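PDB 4MJG: uncharacterized protein from Actinomyces odontolyticus, which is of unknown function but belongs to the DUF4853 family and is probably made as a bacterial lipoprotein. Local coordinates for residues 13-18 with 133-138; 75-80 with 107-112. All blocks are in the same frame, centred on the assembly; numbering follows the deposited sequence.

Interaction 1. Residues 13-18 with 133-138. With SO4 (sulfate ion), chain C; SO4 (sulfate ion), chain D.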
loop_
_atom_site.group_PDB
_atom_site.type_symbol
_atom_site.label_atom_id
_atom_site.label_comp_id
_atom_site.label_asym_id
_atom_site.label_seq_id
_atom_site.Cartn_x
_atom_site.Cartn_y
_atom_site.Cartn_z
ATOM N N PRO A 13 7.044 18.941 -9.826
ATOM C CA PRO A 13 7.319 18.886 -11.268
ATOM C C PRO A 13 8.318 17.800 -11.672
ATOM O O PRO A 13 8.210 17.250 -12.764
ATOM C CB PRO A 13 7.911 20.273 -11.579
ATOM C CG PRO A 13 7.551 21.132 -10.419
ATOM C CD PRO A 13 7.501 20.213 -9.239
ATOM N N GLU A 14 9.273 17.501 -10.795
ATOM C CA GLU A 14 10.353 16.565 -11.105
ATOM C C GLU A 14 9.994 15.107 -10.815
ATOM O O GLU A 14 10.799 14.213 -11.066
ATOM C CB GLU A 14 11.613 16.956 -10.329
ATOM C CG GLU A 14 12.123 18.355 -10.655
ATOM C CD GLU A 14 13.211 18.826 -9.706
ATOM O OE1 GLU A 14 13.753 17.997 -8.946
ATOM O OE2 GLU A 14 13.525 20.035 -9.720
ATOM N N ARG A 15 8.798 14.867 -10.284
ATOM C CA ARG A 15 8.335 13.504 -10.023
ATOM C C ARG A 15 7.910 12.826 -11.322
ATOM O O ARG A 15 7.505 13.492 -12.267
ATOM C CB ARG A 15 7.158 13.520 -9.043
ATOM C CG ARG A 15 7.524 13.973 -7.640
ATOM C CD ARG A 15 6.287 14.170 -6.777
ATOM N NE ARG A 15 6.562 15.004 -5.606
ATOM C CZ ARG A 15 5.631 15.502 -4.791
ATOM N NH1 ARG A 15 4.343 15.256 -4.996
ATOM N NH2 ARG A 15 5.991 16.261 -3.763
ATOM N N VAL A 16 7.995 11.499 -11.363
ATOM C CA VAL A 16 7.510 10.742 -12.521
ATOM C C VAL A 16 6.001 10.909 -12.655
ATOM O O VAL A 16 5.321 11.263 -11.690
ATOM C CB VAL A 16 7.844 9.230 -12.443
ATOM C CG1 VAL A 16 9.349 9.008 -12.403
ATOM C CG2 VAL A 16 7.166 8.558 -11.252
ATOM N N SER A 17 5.480 10.643 -13.846
ATOM C CA SER A 17 4.053 10.799 -14.103
ATOM C C SER A 17 3.259 9.709 -13.395
ATOM O O SER A 17 3.777 8.627 -13.114
ATOM C CB SER A 17 3.755 10.756 -15.602
ATOM O OG SER A 17 3.813 9.427 -16.089
ATOM N N ILE A 18 1.996 10.010 -13.115
ATOM C CA ILE A 18 1.071 9.047 -12.518
ATOM C C ILE A 18 1.103 7.692 -13.232
ATOM O O ILE A 18 1.103 6.647 -12.583
ATOM C CB ILE A 18 -0.378 9.608 -12.485
ATOM C CG1 ILE A 18 -1.344 8.622 -11.815
ATOM C CG2 ILE A 18 -0.873 9.970 -13.882
ATOM C CD1 ILE A 18 -1.049 8.363 -10.353
ATOM N N ARG A 133 -0.379 4.938 -0.411
ATOM C CA ARG A 133 -0.968 6.179 -0.883
ATOM C C ARG A 133 0.163 7.071 -1.388
ATOM O O ARG A 133 0.866 7.705 -0.608
ATOM C CB ARG A 133 -1.753 6.854 0.239
ATOM C CG ARG A 133 -2.371 8.191 -0.141
ATOM C CD ARG A 133 -3.357 8.677 0.913
ATOM N NE ARG A 133 -3.999 9.939 0.538
ATOM C CZ ARG A 133 -3.510 11.153 0.788
ATOM N NH1 ARG A 133 -2.349 11.310 1.414
ATOM N NH2 ARG A 133 -4.184 12.229 0.398
ATOM N N SER A 134 0.343 7.102 -2.702
ATOM C CA SER A 134 1.434 7.859 -3.314
ATOM C C SER A 134 1.341 9.346 -3.000
ATOM O O SER A 134 0.307 9.837 -2.548
ATOM C CB SER A 134 1.421 7.695 -4.837
ATOM O OG SER A 134 0.448 8.546 -5.422
ATOM N N ALA A 135 2.438 10.051 -3.264
ATOM C CA ALA A 135 2.434 11.506 -3.284
ATOM C C ALA A 135 1.649 11.953 -4.500
ATOM O O ALA A 135 1.322 11.133 -5.362
ATOM C CB ALA A 135 3.857 12.033 -3.357
ATOM N N CYS A 136 1.340 13.242 -4.573
ATOM C CA CYS A 136 0.642 13.794 -5.733
ATOM C C CYS A 136 1.591 13.793 -6.928
ATOM O O CYS A 136 2.737 14.218 -6.810
ATOM C CB CYS A 136 0.144 15.210 -5.446
ATOM S SG CYS A 136 -1.126 15.805 -6.591
ATOM N N LEU A 137 1.117 13.304 -8.072
ATOM C CA LEU A 137 1.964 13.131 -9.249
ATOM C C LEU A 137 1.459 13.945 -10.437
ATOM O O LEU A 137 0.254 14.054 -10.647
ATOM C CB LEU A 137 2.029 11.650 -9.629
ATOM C CG LEU A 137 2.562 10.738 -8.523
ATOM C CD1 LEU A 137 2.294 9.275 -8.838
ATOM C CD2 LEU A 137 4.046 10.978 -8.298
ATOM N N PRO A 138 2.384 14.512 -11.231
ATOM C CA PRO A 138 1.987 15.277 -12.406
ATOM C C PRO A 138 1.579 14.379 -13.566
ATOM O O PRO A 138 1.795 13.170 -13.517
ATOM C CB PRO A 138 3.257 16.045 -12.756
ATOM C CG PRO A 138 4.354 15.131 -12.335
ATOM C CD PRO A 138 3.851 14.430 -11.105
HETATM S S SO4 C . 1.347 15.296 -1.501
HETATM O O1 SO4 C . 2.254 14.940 -2.619
HETATM O O2 SO4 C . 1.144 14.139 -0.598
HETATM O O3 SO4 C . 1.958 16.398 -0.724
HETATM O O4 SO4 C . 0.050 15.742 -2.056
HETATM S S SO4 D . -7.523 9.817 1.691
HETATM O O1 SO4 D . -6.656 9.536 2.860
HETATM O O2 SO4 D . -7.674 11.282 1.512
HETATM O O3 SO4 D . -6.911 9.219 0.482
HETATM O O4 SO4 D . -8.855 9.210 1.916
#
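Ser-17 and Ile-18, where the 13-18 segment enters helix 18-24, run beside Leu-137 and Pro-138 with CA atoms of Ser-17 and Pro-138 5.2 Å apart. One backbone bond joins them: Ile-18 N donates to Pro-138 O (3.2 Å), while Ser-17 CA lies 3.3 Å from the same oxygen in a CA-H...O contact. Ser-17 suits its N-cap position, since its OG accepts from Glu-20 N, a main-chain amide of the first helical turn. Arg-15 reaches across. Its CG stands anti to the carbonyl carbon (chi1 -67°) and the chain is extended to NE, which carries NH1 to Cys-136 O, 2.6 Å away, in the carbonyl plane on a lone pair and 7° from the guanidinium plane; Ala-135 CB lies over one guanidinium face. Arg-15 NE is bonded to Val-10 O. The 133-138 segment leaves strand 127-133 of the antiparallel sheet, and the disulfide of Cys-136 with Cys-55 ties it to strand 44-55. A sulfate ion, probably from the crystallisation liquor, receives Cys-136 N on its O1 (2.7 Å, 172° at the hydrogen) and Arg-15 NH1 on the same oxygen at 3.2 Å. The two methyls of Leu-137 divide between partners, its side chain crossing those of Arg-15 and Ile-18 at about a right angle: CD1 touches Ile-18 CD1 at 3.8 Å, whereas CD2 packs against Arg-15 CB. The compact ring of Pro-138 sets CD 3.5 Å from Val-16 O.

Interaction 2. Residues 75-80 with 107-112; sequences MSFERL and RGIQLI
Phe-77 lays its ring flat against the extended side chain of Arg-107, joining the first turn of helix 77-86 to strand 107-113 on one face of the antiparallel sheet. The aromatic and guanidinium planes are 8° apart. Arg-107 CD stands 3.5 Å from the Phe-77 ring centroid and 15° off its normal, a CH-pi contact, while the guanidinium continues over the CD2-CE2 side, where NH1 comes to 3.4 Å from CE2. Arginine suits this place because its methylenes lie on the ring while NE is still able to donate to Asp-98 O. Phe-77 reaches the strand because its CG is anti to the backbone N (chi1 -174°), which sends the ring out from the helix. At the far end of the ring, CZ meets Ile-109 CG1 at 3.8 Å. An alanine at Phe-77 is likely to leave the methylenes of Arg-107 without their flat partner and open a gap beside Ile-109. Ile-109 also serves the next part of the helix, for the side chains of Leu-80 and Ile-109 pass alongside one another, pointing opposite ways, and Phe-123 of the adjoining strand packs on Leu-80 as well. Branched aliphatic side chains fit here because they fill the space between helix and sheet without polar groups to satisfy. Ser-76 caps the start of the helix, its OG accepting from Arg-79 N at 3.3 Å. Deeper in the interface, Leu-80 CG rests 4.0 Å from Ile-109 CD1.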
loop_
_atom_site.group_PDB
_atom_site.type_symbol
_atom_site.label_atom_id
_atom_site.label_comp_id
_atom_site.label_asym_id
_atom_site.label_seq_id
_atom_site.Cartn_x
_atom_site.Cartn_y
_atom_site.Cartn_z
HETATM N N MSE A 75 -0.008 -9.638 14.729
HETATM C CA MSE A 75 1.223 -9.899 15.471
HETATM C C MSE A 75 1.377 -8.753 16.434
HETATM O O MSE A 75 0.795 -7.688 16.229
HETATM C CB MSE A 75 2.416 -10.065 14.516
HETATM C CG MSE A 75 3.181 -8.781 14.202
HETATM SE SE MSE A 75 4.108 -8.950 12.469
HETATM C CE MSE A 75 5.777 -9.768 13.098
ATOM N N SER A 76 2.149 -8.951 17.496
ATOM C CA SER A 76 2.344 -7.893 18.487
ATOM C C SER A 76 2.965 -6.670 17.811
ATOM O O SER A 76 3.805 -6.809 16.920
ATOM C CB SER A 76 3.226 -8.371 19.645
ATOM O OG SER A 76 4.589 -8.450 19.263
ATOM N N PHE A 77 2.544 -5.479 18.228
ATOM C CA PHE A 77 3.030 -4.245 17.618
ATOM C C PHE A 77 4.554 -4.140 17.675
ATOM O O PHE A 77 5.192 -3.733 16.710
ATOM C CB PHE A 77 2.400 -3.017 18.281
ATOM C CG PHE A 77 2.746 -1.733 17.596
ATOM C CD1 PHE A 77 2.087 -1.362 16.434
ATOM C CD2 PHE A 77 3.749 -0.910 18.090
ATOM C CE1 PHE A 77 2.410 -0.188 15.780
ATOM C CE2 PHE A 77 4.078 0.267 17.443
ATOM C CZ PHE A 77 3.408 0.628 16.285
ATOM N N GLU A 78 5.124 -4.514 18.814
ATOM C CA GLU A 78 6.574 -4.548 18.997
ATOM C C GLU A 78 7.281 -5.401 17.928
ATOM O O GLU A 78 8.343 -5.022 17.416
ATOM C CB GLU A 78 6.879 -5.088 20.410
ATOM C CG GLU A 78 8.326 -4.917 20.868
ATOM C CD GLU A 78 8.773 -6.022 21.806
ATOM O OE1 GLU A 78 7.988 -6.370 22.709
ATOM O OE2 GLU A 78 9.900 -6.543 21.642
ATOM N N ARG A 79 6.674 -6.537 17.585
ATOM C CA ARG A 79 7.223 -7.464 16.585
ATOM C C ARG A 79 7.059 -6.929 15.158
ATOM O O ARG A 79 7.864 -7.242 14.275
ATOM C CB ARG A 79 6.550 -8.842 16.705
ATOM N N LEU A 80 6.005 -6.144 14.936
ATOM C CA LEU A 80 5.748 -5.522 13.636
ATOM C C LEU A 80 6.751 -4.411 13.354
ATOM O O LEU A 80 7.282 -4.319 12.244
ATOM C CB LEU A 80 4.330 -4.944 13.587
ATOM C CG LEU A 80 3.893 -4.266 12.282
ATOM C CD1 LEU A 80 3.807 -5.272 11.145
ATOM C CD2 LEU A 80 2.559 -3.569 12.464
ATOM N N ARG A 107 -3.022 1.176 15.380
ATOM C CA ARG A 107 -1.764 1.920 15.481
ATOM C C ARG A 107 -0.970 1.726 14.218
ATOM O O ARG A 107 -0.782 0.593 13.771
ATOM C CB ARG A 107 -0.937 1.443 16.669
ATOM C CG ARG A 107 0.165 2.407 17.073
ATOM C CD ARG A 107 0.919 1.898 18.290
ATOM N NE ARG A 107 2.002 2.791 18.673
ATOM C CZ ARG A 107 2.865 2.546 19.653
ATOM N NH1 ARG A 107 2.786 1.422 20.363
ATOM N NH2 ARG A 107 3.820 3.426 19.920
ATOM N N GLY A 108 -0.488 2.829 13.658
ATOM C CA GLY A 108 0.142 2.806 12.349
ATOM C C GLY A 108 1.653 2.929 12.363
ATOM O O GLY A 108 2.229 3.585 13.233
ATOM N N ILE A 109 2.289 2.274 11.395
ATOM C CA ILE A 109 3.681 2.536 11.052
ATOM C C ILE A 109 3.694 2.952 9.586
ATOM O O ILE A 109 3.098 2.278 8.739
ATOM C CB ILE A 109 4.580 1.304 11.244
ATOM C CG1 ILE A 109 4.543 0.850 12.705
ATOM C CG2 ILE A 109 6.017 1.619 10.831
ATOM C CD1 ILE A 109 5.191 -0.494 12.940
ATOM N N GLN A 110 4.365 4.062 9.297
ATOM C CA GLN A 110 4.416 4.597 7.952
ATOM C C GLN A 110 5.815 4.456 7.379
ATOM O O GLN A 110 6.808 4.605 8.095
ATOM C CB GLN A 110 4.022 6.074 7.951
ATOM C CG GLN A 110 2.590 6.345 8.377
ATOM C CD GLN A 110 2.426 6.361 9.877
ATOM O OE1 GLN A 110 3.127 7.101 10.581
ATOM N NE2 GLN A 110 1.493 5.550 10.382
ATOM N N LEU A 111 5.874 4.192 6.079
ATOM C CA LEU A 111 7.121 4.125 5.334
ATOM C C LEU A 111 7.085 5.260 4.318
ATOM O O LEU A 111 6.252 5.247 3.408
ATOM C CB LEU A 111 7.217 2.770 4.636
ATOM C CG LEU A 111 8.481 1.942 4.844
ATOM C CD1 LEU A 111 8.781 1.750 6.322
ATOM C CD2 LEU A 111 8.316 0.598 4.154
ATOM N N ILE A 112 7.950 6.257 4.495
ATOM C CA ILE A 112 7.902 7.475 3.682
ATOM C C ILE A 112 8.901 7.398 2.533
ATOM O O ILE A 112 10.089 7.177 2.758
ATOM C CB ILE A 112 8.207 8.741 4.523
ATOM C CG1 ILE A 112 7.359 8.781 5.805
ATOM C CG2 ILE A 112 7.975 10.005 3.704
ATOM C CD1 ILE A 112 5.861 8.782 5.575
#

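The centres of interactions 1 and 2 lie 26 Å apart, their nearest atoms about 7 Å, and they do not touch. Along the chain, interaction 2 is nested inside the long loop that interaction 1 closes: 13-18 comes first, then helix 77-86 and strand 107-113, and finally 133-138. Both are tied to one antiparallel sheet, in which strands 107-113, 118-123 and 127-133 are consecutive neighbours: interaction 2 packs a helix on the first of these, whereas interaction 1 joins the loop leaving the third to the approach to helix 18-24. One thus joins early and late parts of the family region; the other is a helix-on-sheet contact between parts closer along the chain.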